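Local atomic coordinates of cytochrome P450 (CYP102L1) (Mycobacterium phage Adler, PDB entry 6N6Q), a protein that is a phage-encoded cytochrome P450 that binds haem and probably acts as a monooxygenase. Residues Q52-G55 / D56-V59; G64-L67 / I68-I71; L189-L192 / Q193-N196; R215-A218 / A219-F223. All coordinates share one frame; numbering follows the deposited sequence.

Interaction 1 of 4, residues Q52-G55 / D56-V59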
ATOM      1  N   GLN A  52     -11.227 -19.119  12.343  1.00 50.81           N
ATOM      2  CA  GLN A  52     -10.664 -19.891  11.246  1.00 57.54           C
ATOM      3  C   GLN A  52      -9.167 -20.071  11.455  1.00 57.27           C
ATOM      4  O   GLN A  52      -8.469 -19.124  11.823  1.00 59.52           O
ATOM      5  CB  GLN A  52     -10.925 -19.216   9.895  1.00 55.04           C
ATOM      6  CG  GLN A  52     -10.497 -20.056   8.709  1.00 61.86           C
ATOM      7  CD  GLN A  52     -11.200 -21.397   8.676  1.00 61.61           C
ATOM      8  OE1 GLN A  52     -12.402 -21.484   8.922  1.00 64.97           O
ATOM      9  NE2 GLN A  52     -10.451 -22.452   8.380  1.00 67.29           N
ATOM     10  N   CYS A  53      -8.688 -21.290  11.212  1.00 59.06           N
ATOM     11  CA  CYS A  53      -7.258 -21.587  11.189  1.00 67.28           C
ATOM     12  C   CYS A  53      -6.770 -21.463   9.751  1.00 72.52           C
ATOM     13  O   CYS A  53      -7.160 -22.255   8.888  1.00 78.73           O
ATOM     14  CB  CYS A  53      -6.980 -22.985  11.737  1.00 67.70           C
ATOM     15  SG  CYS A  53      -7.099 -23.154  13.532  1.00 90.38           S
ATOM     16  N   ILE A  54      -5.919 -20.476   9.490  1.00 63.03           N
ATOM     17  CA  ILE A  54      -5.394 -20.236   8.147  1.00 72.79           C
ATOM     18  C   ILE A  54      -3.985 -20.791   7.988  1.00 72.99           C
ATOM     19  O   ILE A  54      -3.682 -21.462   7.001  1.00 76.07           O
ATOM     20  CB  ILE A  54      -5.451 -18.731   7.802  1.00 68.71           C
ATOM     21  CG1 ILE A  54      -4.967 -17.879   8.976  1.00 69.78           C
ATOM     22  CG2 ILE A  54      -6.860 -18.334   7.393  1.00 59.88           C
ATOM     23  CD1 ILE A  54      -4.948 -16.396   8.668  1.00 69.26           C
ATOM     24  N   GLY A  55      -3.107 -20.523   8.950  1.00 56.23           N
ATOM     25  CA  GLY A  55      -1.758 -21.045   8.892  1.00 57.21           C
ATOM     26  C   GLY A  55      -1.222 -21.429  10.253  1.00 67.21           C
ATOM     27  O   GLY A  55      -1.490 -22.525  10.754  1.00 63.79           O
ATOM     28  N   ASP A  56      -0.467 -20.522  10.866  1.00 71.01           N
ATOM     29  CA  ASP A  56       0.131 -20.748  12.173  1.00 68.23           C
ATOM     30  C   ASP A  56      -0.741 -20.255  13.316  1.00 69.16           C
ATOM     31  O   ASP A  56      -0.285 -20.242  14.464  1.00 64.30           O
ATOM     32  CB  ASP A  56       1.498 -20.067  12.243  1.00 79.19           C
ATOM     33  CG  ASP A  56       1.434 -18.595  11.875  1.00 89.00           C
ATOM     34  OD1 ASP A  56       1.559 -17.743  12.781  1.00 85.99           O
ATOM     35  OD2 ASP A  56       1.245 -18.289  10.677  1.00 87.54           O
ATOM     36  N   PHE A  57      -1.977 -19.848  13.037  1.00 65.15           N
ATOM     37  CA  PHE A  57      -2.814 -19.285  14.085  1.00 63.37           C
ATOM     38  C   PHE A  57      -4.276 -19.375  13.679  1.00 53.40           C
ATOM     39  O   PHE A  57      -4.612 -19.470  12.496  1.00 68.78           O
ATOM     40  CB  PHE A  57      -2.426 -17.831  14.387  1.00 60.91           C
ATOM     41  CG  PHE A  57      -2.510 -16.914  13.199  1.00 57.12           C
ATOM     42  CD1 PHE A  57      -1.427 -16.761  12.349  1.00 66.07           C
ATOM     43  CD2 PHE A  57      -3.663 -16.190  12.944  1.00 57.36           C
ATOM     44  CE1 PHE A  57      -1.496 -15.914  11.256  1.00 67.47           C
ATOM     45  CE2 PHE A  57      -3.740 -15.340  11.855  1.00 65.29           C
ATOM     46  CZ  PHE A  57      -2.653 -15.201  11.011  1.00 67.15           C
ATOM     47  N   ARG A  58      -5.137 -19.361  14.689  1.00 49.66           N
ATOM     48  CA  ARG A  58      -6.565 -19.160  14.508  1.00 54.48           C
ATOM     49  C   ARG A  58      -6.887 -17.700  14.790  1.00 48.86           C
ATOM     50  O   ARG A  58      -6.396 -17.124  15.764  1.00 49.91           O
ATOM     51  CB  ARG A  58      -7.377 -20.072  15.431  1.00 49.50           C
ATOM     52  CG  ARG A  58      -8.801 -19.596  15.674  1.00 56.21           C
ATOM     53  CD  ARG A  58      -9.667 -20.685  16.287  1.00 61.44           C
ATOM     54  NE  ARG A  58      -8.969 -21.429  17.330  1.00 63.01           N
ATOM     55  CZ  ARG A  58      -8.780 -20.986  18.568  1.00 61.46           C
ATOM     56  NH1 ARG A  58      -9.229 -19.792  18.925  1.00 65.24           N
ATOM     57  NH2 ARG A  58      -8.134 -21.736  19.450  1.00 56.22           N
ATOM     58  N   VAL A  59      -7.697 -17.098  13.926  1.00 48.40           N
ATOM     59  CA  VAL A  59      -7.998 -15.676  14.009  1.00 48.71           C
ATOM     60  C   VAL A  59      -9.507 -15.481  14.037  1.00 47.97           C
ATOM     61  O   VAL A  59     -10.251 -16.180  13.339  1.00 44.32           O
ATOM     62  CB  VAL A  59      -7.361 -14.897  12.837  1.00 50.36           C
ATOM     63  CG1 VAL A  59      -7.826 -15.452  11.497  1.00 47.37           C
ATOM     64  CG2 VAL A  59      -7.667 -13.419  12.952  1.00 40.43           C
TER

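Interaction 2 of 4, residues G64-L67 / I68-I71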
ATOM      1  N   GLY A  64     -18.529  -8.101   9.063  1.00 50.42           N
ATOM      2  CA  GLY A  64     -19.852  -7.527   9.051  1.00 50.13           C
ATOM      3  C   GLY A  64     -19.832  -6.030   9.283  1.00 55.77           C
ATOM      4  O   GLY A  64     -19.039  -5.515  10.077  1.00 57.75           O
ATOM      5  N   PRO A  65     -20.717  -5.303   8.595  1.00 60.24           N
ATOM      6  CA  PRO A  65     -20.666  -3.829   8.671  1.00 57.70           C
ATOM      7  C   PRO A  65     -20.860  -3.273  10.073  1.00 65.99           C
ATOM      8  O   PRO A  65     -20.065  -2.434  10.514  1.00 66.86           O
ATOM      9  CB  PRO A  65     -21.791  -3.399   7.719  1.00 61.74           C
ATOM     10  CG  PRO A  65     -21.955  -4.551   6.780  1.00 61.92           C
ATOM     11  CD  PRO A  65     -21.705  -5.773   7.608  1.00 60.33           C
ATOM     12  N   GLU A  66     -21.901  -3.710  10.790  1.00 64.44           N
ATOM     13  CA  GLU A  66     -22.133  -3.183  12.133  1.00 67.97           C
ATOM     14  C   GLU A  66     -21.052  -3.638  13.105  1.00 62.25           C
ATOM     15  O   GLU A  66     -20.658  -2.882  14.001  1.00 62.89           O
ATOM     16  CB  GLU A  66     -23.513  -3.601  12.640  1.00 69.76           C
ATOM     17  CG  GLU A  66     -24.678  -2.869  11.994  1.00 69.81           C
ATOM     18  CD  GLU A  66     -25.138  -3.521  10.707  1.00 80.30           C
ATOM     19  OE1 GLU A  66     -24.523  -4.531  10.296  1.00 76.62           O
ATOM     20  OE2 GLU A  66     -26.118  -3.027  10.109  1.00 78.14           O
ATOM     21  N   LEU A  67     -20.565  -4.869  12.951  1.00 56.28           N
ATOM     22  CA  LEU A  67     -19.534  -5.369  13.854  1.00 59.57           C
ATOM     23  C   LEU A  67     -18.206  -4.655  13.632  1.00 60.84           C
ATOM     24  O   LEU A  67     -17.511  -4.316  14.597  1.00 59.73           O
ATOM     25  CB  LEU A  67     -19.368  -6.879  13.677  1.00 57.16           C
ATOM     26  CG  LEU A  67     -20.488  -7.761  14.229  1.00 57.48           C
ATOM     27  CD1 LEU A  67     -20.284  -9.206  13.812  1.00 58.04           C
ATOM     28  CD2 LEU A  67     -20.551  -7.645  15.741  1.00 57.38           C
ATOM     29  N   ILE A  68     -17.839  -4.412  12.370  1.00 52.47           N
ATOM     30  CA  ILE A  68     -16.541  -3.811  12.075  1.00 56.13           C
ATOM     31  C   ILE A  68     -16.463  -2.392  12.624  1.00 59.58           C
ATOM     32  O   ILE A  68     -15.450  -1.998  13.214  1.00 61.25           O
ATOM     33  CB  ILE A  68     -16.264  -3.850  10.560  1.00 56.40           C
ATOM     34  CG1 ILE A  68     -15.866  -5.261  10.128  1.00 50.69           C
ATOM     35  CG2 ILE A  68     -15.179  -2.854  10.184  1.00 51.09           C
ATOM     36  CD1 ILE A  68     -15.612  -5.390   8.646  1.00 48.10           C
ATOM     37  N   GLU A  69     -17.525  -1.600  12.448  1.00 56.80           N
ATOM     38  CA  GLU A  69     -17.494  -0.227  12.941  1.00 61.62           C
ATOM     39  C   GLU A  69     -17.421  -0.162  14.461  1.00 59.40           C
ATOM     40  O   GLU A  69     -16.926   0.833  15.001  1.00 63.29           O
ATOM     41  CB  GLU A  69     -18.704   0.556  12.425  1.00 58.84           C
ATOM     42  CG  GLU A  69     -20.049  -0.090  12.677  1.00 72.14           C
ATOM     43  CD  GLU A  69     -21.167   0.585  11.901  1.00 87.33           C
ATOM     44  OE1 GLU A  69     -20.877   1.554  11.165  1.00 87.55           O
ATOM     45  OE2 GLU A  69     -22.333   0.150  12.022  1.00 84.20           O
ATOM     46  N   GLU A  70     -17.892  -1.196  15.160  1.00 61.91           N
ATOM     47  CA  GLU A  70     -17.632  -1.289  16.593  1.00 58.10           C
ATOM     48  C   GLU A  70     -16.162  -1.584  16.861  1.00 57.06           C
ATOM     49  O   GLU A  70     -15.576  -1.050  17.809  1.00 58.55           O
ATOM     50  CB  GLU A  70     -18.516  -2.365  17.224  1.00 60.69           C
ATOM     51  CG  GLU A  70     -19.969  -1.961  17.402  1.00 68.79           C
ATOM     52  CD  GLU A  70     -20.828  -3.102  17.919  1.00 78.60           C
ATOM     53  OE1 GLU A  70     -21.081  -4.054  17.151  1.00 73.35           O
ATOM     54  OE2 GLU A  70     -21.242  -3.051  19.096  1.00 79.69           O
ATOM     55  N   ILE A  71     -15.552  -2.436  16.032  1.00 57.86           N
ATOM     56  CA  ILE A  71     -14.130  -2.737  16.168  1.00 57.60           C
ATOM     57  C   ILE A  71     -13.287  -1.502  15.876  1.00 55.04           C
ATOM     58  O   ILE A  71     -12.227  -1.304  16.483  1.00 56.28           O
ATOM     59  CB  ILE A  71     -13.752  -3.919  15.251  1.00 59.76           C
ATOM     60  CG1 ILE A  71     -14.541  -5.170  15.638  1.00 57.83           C
ATOM     61  CG2 ILE A  71     -12.265  -4.209  15.319  1.00 51.75           C
ATOM     62  CD1 ILE A  71     -14.154  -5.742  16.983  1.00 54.80           C
TER

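Interaction 3 of 4, residues L189-L192 / Q193-N196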
ATOM      1  N   LEU A 189      14.122  -7.451  -0.710  1.00 52.17           N
ATOM      2  CA  LEU A 189      13.140  -8.463  -1.091  1.00 54.22           C
ATOM      3  C   LEU A 189      13.510  -9.833  -0.533  1.00 56.40           C
ATOM      4  O   LEU A 189      12.642 -10.557  -0.032  1.00 49.60           O
ATOM      5  CB  LEU A 189      13.003  -8.517  -2.612  1.00 52.60           C
ATOM      6  CG  LEU A 189      12.447  -7.264  -3.294  1.00 55.91           C
ATOM      7  CD1 LEU A 189      12.429  -7.445  -4.801  1.00 57.34           C
ATOM      8  CD2 LEU A 189      11.055  -6.936  -2.774  1.00 44.67           C
ATOM      9  N   ARG A 190      14.790 -10.209  -0.614  1.00 57.75           N
ATOM     10  CA  ARG A 190      15.230 -11.445   0.026  1.00 54.84           C
ATOM     11  C   ARG A 190      15.019 -11.393   1.531  1.00 51.35           C
ATOM     12  O   ARG A 190      14.747 -12.422   2.159  1.00 52.35           O
ATOM     13  CB  ARG A 190      16.703 -11.715  -0.283  1.00 54.97           C
ATOM     14  CG  ARG A 190      16.992 -12.150  -1.707  1.00 51.08           C
ATOM     15  CD  ARG A 190      18.368 -12.799  -1.798  1.00 55.30           C
ATOM     16  NE  ARG A 190      19.420 -11.932  -1.273  1.00 53.14           N
ATOM     17  CZ  ARG A 190      20.142 -11.100  -2.016  1.00 53.27           C
ATOM     18  NH1 ARG A 190      19.931 -11.026  -3.323  1.00 54.03           N
ATOM     19  NH2 ARG A 190      21.077 -10.346  -1.457  1.00 48.89           N
ATOM     20  N   GLU A 191      15.141 -10.204   2.125  1.00 56.74           N
ATOM     21  CA  GLU A 191      14.941 -10.062   3.560  1.00 50.71           C
ATOM     22  C   GLU A 191      13.465 -10.142   3.929  1.00 50.29           C
ATOM     23  O   GLU A 191      13.125 -10.583   5.032  1.00 52.38           O
ATOM     24  CB  GLU A 191      15.554  -8.744   4.033  1.00 45.55           C
ATOM     25  CG  GLU A 191      15.997  -8.728   5.484  1.00 54.82           C
ATOM     26  CD  GLU A 191      17.042  -9.785   5.793  1.00 55.43           C
ATOM     27  OE1 GLU A 191      17.116 -10.217   6.960  1.00 59.73           O
ATOM     28  OE2 GLU A 191      17.790 -10.183   4.876  1.00 62.24           O
ATOM     29  N   LEU A 192      12.576  -9.724   3.023  1.00 54.74           N
ATOM     30  CA  LEU A 192      11.145  -9.866   3.267  1.00 50.34           C
ATOM     31  C   LEU A 192      10.717 -11.325   3.197  1.00 54.41           C
ATOM     32  O   LEU A 192       9.892 -11.776   4.000  1.00 59.01           O
ATOM     33  CB  LEU A 192      10.353  -9.030   2.261  1.00 50.13           C
ATOM     34  CG  LEU A 192      10.418  -7.506   2.391  1.00 53.61           C
ATOM     35  CD1 LEU A 192       9.843  -6.847   1.147  1.00 51.60           C
ATOM     36  CD2 LEU A 192       9.680  -7.037   3.636  1.00 45.65           C
ATOM     37  N   GLN A 193      11.262 -12.078   2.236  1.00 59.17           N
ATOM     38  CA  GLN A 193      10.954 -13.501   2.143  1.00 56.64           C
ATOM     39  C   GLN A 193      11.447 -14.251   3.372  1.00 54.92           C
ATOM     40  O   GLN A 193      10.748 -15.121   3.903  1.00 61.70           O
ATOM     41  CB  GLN A 193      11.579 -14.097   0.882  1.00 55.66           C
ATOM     42  CG  GLN A 193      11.069 -13.516  -0.418  1.00 58.63           C
ATOM     43  CD  GLN A 193      11.738 -14.146  -1.623  1.00 74.22           C
ATOM     44  OE1 GLN A 193      12.683 -14.924  -1.485  1.00 68.34           O
ATOM     45  NE2 GLN A 193      11.251 -13.815  -2.812  1.00 72.40           N
ATOM     46  N   TYR A 194      12.656 -13.929   3.834  1.00 55.46           N
ATOM     47  CA  TYR A 194      13.218 -14.583   5.006  1.00 59.87           C
ATOM     48  C   TYR A 194      12.444 -14.252   6.274  1.00 61.42           C
ATOM     49  O   TYR A 194      12.498 -15.023   7.239  1.00 64.13           O
ATOM     50  CB  TYR A 194      14.687 -14.183   5.161  1.00 50.44           C
ATOM     51  CG  TYR A 194      15.443 -14.955   6.217  1.00 48.89           C
ATOM     52  CD1 TYR A 194      15.985 -16.202   5.937  1.00 56.50           C
ATOM     53  CD2 TYR A 194      15.631 -14.431   7.488  1.00 54.36           C
ATOM     54  CE1 TYR A 194      16.684 -16.909   6.895  1.00 53.71           C
ATOM     55  CE2 TYR A 194      16.327 -15.129   8.453  1.00 55.57           C
ATOM     56  CZ  TYR A 194      16.852 -16.368   8.151  1.00 58.57           C
ATOM     57  OH  TYR A 194      17.545 -17.068   9.109  1.00 65.97           O
ATOM     58  N   ALA A 195      11.721 -13.130   6.292  1.00 57.22           N
ATOM     59  CA  ALA A 195      10.967 -12.745   7.480  1.00 57.97           C
ATOM     60  C   ALA A 195       9.647 -13.501   7.578  1.00 65.64           C
ATOM     61  O   ALA A 195       9.241 -13.904   8.674  1.00 68.09           O
ATOM     62  CB  ALA A 195      10.719 -11.237   7.476  1.00 55.52           C
ATOM     63  N   ASN A 196       8.968 -13.706   6.447  1.00 70.17           N
ATOM     64  CA  ASN A 196       7.667 -14.364   6.460  1.00 71.57           C
ATOM     65  C   ASN A 196       7.775 -15.862   6.712  1.00 78.52           C
ATOM     66  O   ASN A 196       6.755 -16.496   7.008  1.00 78.40           O
ATOM     67  CB  ASN A 196       6.935 -14.103   5.141  1.00 78.13           C
ATOM     68  CG  ASN A 196       5.488 -14.572   5.168  1.00 88.25           C
ATOM     69  OD1 ASN A 196       5.193 -15.736   4.895  1.00 94.27           O
ATOM     70  ND2 ASN A 196       4.578 -13.661   5.496  1.00 77.67           N
TER

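Interaction 4 of 4, residues R215-A218 / A219-F223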
ATOM      1  N   ARG A 215      23.380 -17.230   6.649  1.00 58.61           N
ATOM      2  CA  ARG A 215      24.535 -16.383   6.373  1.00 60.59           C
ATOM      3  C   ARG A 215      24.199 -15.315   5.340  1.00 53.69           C
ATOM      4  O   ARG A 215      24.659 -14.172   5.449  1.00 51.53           O
ATOM      5  CB  ARG A 215      25.710 -17.240   5.908  1.00 63.36           C
ATOM      6  CG  ARG A 215      27.071 -16.643   6.215  1.00 79.18           C
ATOM      7  CD  ARG A 215      28.160 -17.703   6.163  1.00 80.97           C
ATOM      8  NE  ARG A 215      27.901 -18.796   7.097  1.00 75.63           N
ATOM      9  CZ  ARG A 215      28.755 -19.783   7.349  1.00 91.54           C
ATOM     10  NH1 ARG A 215      28.438 -20.737   8.215  1.00 85.86           N
ATOM     11  NH2 ARG A 215      29.931 -19.817   6.739  1.00 98.33           N
ATOM     12  N   LEU A 216      23.393 -15.666   4.333  1.00 52.40           N
ATOM     13  CA  LEU A 216      22.960 -14.671   3.357  1.00 54.68           C
ATOM     14  C   LEU A 216      22.080 -13.610   4.008  1.00 54.46           C
ATOM     15  O   LEU A 216      22.129 -12.433   3.630  1.00 52.93           O
ATOM     16  CB  LEU A 216      22.220 -15.356   2.205  1.00 54.48           C
ATOM     17  CG  LEU A 216      21.654 -14.468   1.095  1.00 54.46           C
ATOM     18  CD1 LEU A 216      22.757 -13.657   0.439  1.00 57.97           C
ATOM     19  CD2 LEU A 216      20.917 -15.309   0.062  1.00 47.46           C
ATOM     20  N   HIS A 217      21.267 -14.008   4.990  1.00 52.67           N
ATOM     21  CA  HIS A 217      20.439 -13.047   5.711  1.00 54.27           C
ATOM     22  C   HIS A 217      21.291 -12.106   6.557  1.00 51.69           C
ATOM     23  O   HIS A 217      21.041 -10.895   6.593  1.00 55.65           O
ATOM     24  CB  HIS A 217      19.421 -13.790   6.578  1.00 56.60           C
ATOM     25  CG  HIS A 217      19.124 -13.115   7.881  1.00 52.72           C
ATOM     26  ND1 HIS A 217      18.248 -12.058   7.992  1.00 48.15           N
ATOM     27  CD2 HIS A 217      19.585 -13.355   9.132  1.00 54.51           C
ATOM     28  CE1 HIS A 217      18.182 -11.673   9.254  1.00 51.35           C
ATOM     29  NE2 HIS A 217      18.985 -12.444   9.967  1.00 55.16           N
ATOM     30  N   ALA A 218      22.304 -12.645   7.241  1.00 51.80           N
ATOM     31  CA  ALA A 218      23.212 -11.796   8.007  1.00 56.32           C
ATOM     32  C   ALA A 218      23.915 -10.791   7.104  1.00 48.07           C
ATOM     33  O   ALA A 218      24.067  -9.619   7.468  1.00 48.21           O
ATOM     34  CB  ALA A 218      24.233 -12.653   8.753  1.00 40.09           C
ATOM     35  N   ALA A 219      24.341 -11.230   5.917  1.00 47.06           N
ATOM     36  CA  ALA A 219      24.989 -10.318   4.981  1.00 45.40           C
ATOM     37  C   ALA A 219      23.999  -9.303   4.424  1.00 50.47           C
ATOM     38  O   ALA A 219      24.328  -8.117   4.293  1.00 56.91           O
ATOM     39  CB  ALA A 219      25.645 -11.107   3.848  1.00 50.97           C
ATOM     40  N   ASP A 220      22.784  -9.746   4.089  1.00 48.83           N
ATOM     41  CA  ASP A 220      21.779  -8.823   3.568  1.00 46.23           C
ATOM     42  C   ASP A 220      21.380  -7.790   4.613  1.00 46.92           C
ATOM     43  O   ASP A 220      21.190  -6.613   4.286  1.00 45.27           O
ATOM     44  CB  ASP A 220      20.552  -9.597   3.085  1.00 51.02           C
ATOM     45  CG  ASP A 220      20.757 -10.220   1.718  1.00 59.04           C
ATOM     46  OD1 ASP A 220      21.811  -9.963   1.097  1.00 56.43           O
ATOM     47  OD2 ASP A 220      19.860 -10.963   1.265  1.00 53.55           O
ATOM     48  N   LYS A 221      21.252  -8.209   5.873  1.00 51.53           N
ATOM     49  CA  LYS A 221      20.854  -7.281   6.927  1.00 54.50           C
ATOM     50  C   LYS A 221      21.895  -6.181   7.113  1.00 55.69           C
ATOM     51  O   LYS A 221      21.554  -4.994   7.199  1.00 52.25           O
ATOM     52  CB  LYS A 221      20.627  -8.045   8.233  1.00 52.94           C
ATOM     53  CG  LYS A 221      19.896  -7.253   9.301  1.00 49.90           C
ATOM     54  CD  LYS A 221      19.603  -8.116  10.522  1.00 56.11           C
ATOM     55  CE  LYS A 221      18.783  -7.357  11.555  1.00 63.55           C
ATOM     56  NZ  LYS A 221      18.398  -8.224  12.703  1.00 71.05           N
ATOM     57  N   LYS A 222      23.177  -6.557   7.171  1.00 47.96           N
ATOM     58  CA  LYS A 222      24.235  -5.558   7.290  1.00 50.42           C
ATOM     59  C   LYS A 222      24.293  -4.663   6.059  1.00 47.97           C
ATOM     60  O   LYS A 222      24.492  -3.449   6.175  1.00 48.36           O
ATOM     61  CB  LYS A 222      25.588  -6.237   7.510  1.00 51.47           C
ATOM     62  CG  LYS A 222      25.760  -6.884   8.874  1.00 66.38           C
ATOM     63  CD  LYS A 222      27.167  -7.448   9.027  1.00 75.51           C
ATOM     64  CE  LYS A 222      27.351  -8.157  10.359  1.00 76.88           C
ATOM     65  NZ  LYS A 222      28.712  -8.754  10.484  1.00 84.66           N
ATOM     66  N   PHE A 223      24.125  -5.247   4.869  1.00 46.72           N
ATOM     67  CA  PHE A 223      24.180  -4.460   3.642  1.00 43.77           C
ATOM     68  C   PHE A 223      23.036  -3.455   3.577  1.00 49.42           C
ATOM     69  O   PHE A 223      23.221  -2.322   3.118  1.00 52.84           O
ATOM     70  CB  PHE A 223      24.154  -5.384   2.424  1.00 47.88           C
ATOM     71  CG  PHE A 223      24.196  -4.658   1.110  1.00 50.05           C
ATOM     72  CD1 PHE A 223      25.395  -4.182   0.605  1.00 43.67           C
ATOM     73  CD2 PHE A 223      23.038  -4.456   0.377  1.00 44.79           C
ATOM     74  CE1 PHE A 223      25.438  -3.513  -0.606  1.00 52.10           C
ATOM     75  CE2 PHE A 223      23.075  -3.788  -0.835  1.00 49.67           C
ATOM     76  CZ  PHE A 223      24.276  -3.315  -1.326  1.00 43.47           C
TER

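Interaction 1 of 4, residues Q52-G55 / D56-V59
The phenyl ring of F57 has I54 over one of its faces: CG1 sits 4.0 Å above the ring plane, displaced toward the rim. At the edge of the same ring, in its plane, lie D56 CG and V59 CB, so D56 and V59 border the rim while I54 takes a face. The closest touch between the two side chains is I54 CD1 to F57 CZ, 3.5 Å, and they run at a slant to one another. Both first torsions help. In F57 the CG stands between the backbone N and the carbonyl carbon (chi1 58°), which folds the ring back over the turn, and I54 CG1 occupies the equivalent place (chi1 44°). I54 CD1 also reaches V59 CG1 at 4.1 Å, continuing this apolar patch along the strand.

Beyond the turn the backbones pair. V59 N donates to Q52 O at 3.0 Å, with a weak return bond from Q52 N to V59 O; closer to the loop, I54 N makes another weak bond, to F57 O. C53 and R58 form the non-hydrogen-bonded pair between, and C53 SG rests 3.6 Å from R58 CB. Q52 leans on helix 35-43 and V59 on W370 and F372 of strand 370-374, whereas D56 turns outward to a salt bridge with R198. This is the turn of the antiparallel beta hairpin 49-53/58-62, whose first strand lies at the margin of the large mixed sheet of the cytochrome P450 fold.

Interaction 2 of 4, residues G64-L67 / I68-I71
G64 and I68 meet at the start of helix 65-71, which matches helix B of the P450 fold by its place after the beta hairpin. G64 is the N-cap, and its O accepts I68 N at 2.8 Å, nearly in line with the carbonyl. The I68 side chain crowds the same oxygen: with CG1 anti to the carbonyl carbon (chi1 -76°), that methylene lies 3.2 Å from G64 O, while the residue as a whole packs on V62, V373 and I408.

The two outer glutamates are folded differently. E69 puts CG between its backbone N and carbonyl carbon (chi1 53°) and then runs extended, passing back along the helix, with CG only 3.1 Å from E66 O. E66 bends at chi2 and points the same way beside it; E69 OE2 touches E66 CG at 3.8 Å, yet the carboxylate planes are 83° apart. The two OE2 atoms of E66 and E69 are 5.3 Å from each other, a separation that would ease the repulsion expected between two carboxylates. E70 OE1 is taken by G359 N, and the L67 side chain crosses that of E70 at a slant, with L67 CD2 3.9 Å from E70 OE1. On the buried flank, I71 CG1 settles 3.3 Å from L67 O.

Interaction 3 of 4, residues L189-L192 / Q193-N196
E191 and Y194 lie on one flank of helix 183-196, the counterpart of helix F in the P450 fold, and both face helix 212-237. Their mutual contact is loose: E191 OE1 is 4.5 Å from Y194 CD2 and approaches the ring obliquely. Each is turned instead to the same partner across the helix interface, H217, which stacks its ring on that of Y194 and through ND1 makes a probable hydrogen bond to E191 OE1, modelled doubtfully short. The tyrosine reaches it because CG stands opposite its backbone N (chi1 -171°), sending the ring off the helix rather than back along it. R190, the residue before E191, adds a salt bridge from its guanidinium to D220. E191 also touches D220, and polar as this flank is, E191 and Y194 are buried in it.

L192 is directed elsewhere, to L88 and L456, and A195 meets V91 of helix 89-92. Q193 lies on the outer surface and reaches backward, its CG 3.4 Å from L189 O and the rest of the chain extended.

The backbone starts out regular: Q193 N bonds to L189 O at 3.1 Å, and Y194 N to R190 O at the same length. At the next residue the pattern divides. A195 N shares itself weakly between E191 O and L192 O, each 3.2 Å away, while N196 N bonds to L192 O at 3.3 Å.

Interaction 4 of 4, residues R215-A218 / A219-F223
L216 and D220 pack closely, one turn apart, on the covered side of this helix. D220 N donates to L216 O at 2.8 Å, and the aspartate side chain stays near that carbonyl: with CG beside the backbone N (chi1 -79°), it comes within 3.2 Å of L216 O. L216 comes in from the preceding turn, so that its CD1 rests 3.9 Å from D220 OD1. The carboxylate takes a salt bridge from R190 of helix 183-196, and A187 and E191 close over D220 as well.

H217 marks the change from one side to the other. Its own ring is buried, engaged with E191 and Y194, but CE1 also meets K221 CD at 4.0 Å in an oblique approach. The two side chains run side by side in the same direction, and K221 stays fully extended, leaving NZ 5.1 Å from H217 NE2. All this belongs to helix 212-237, the equivalent of helix G in a cytochrome P450, which lies against helix F, residues 183-196.

The opposite character appears along R215, A219 and K222, all exposed. Here the backbone does most of the holding: A219 N bonds to R215 O, and K222 N to A218 O at 3.2 Å with a nearly straight N-H (168°). R215 has its CB directed away from A219-F223. K222 is stretched out, and of its side chain CG comes nearest, 3.5 Å from A218 O.

How the interactions relate
Interactions 3 and 4 belong together: their helices, 183-196 and 212-237, pack against each other, the centres of the two interactions 11 Å apart, joined by charged and aromatic groups in the F/G region that in P450s roofs the haem pocket. Interactions 1 and 2 lie in the beta-rich part, on hairpin and helix successive in the chain, yet do not touch. Interaction 1 is a surface turn, held by strand pairing and an apolar ring contact; the other three are partly buried single-helix turns. In interaction 2 the covered flank is aliphatic and the glutamates lie outside, whereas in interactions 3 and 4 the buried face itself carries the polar groups.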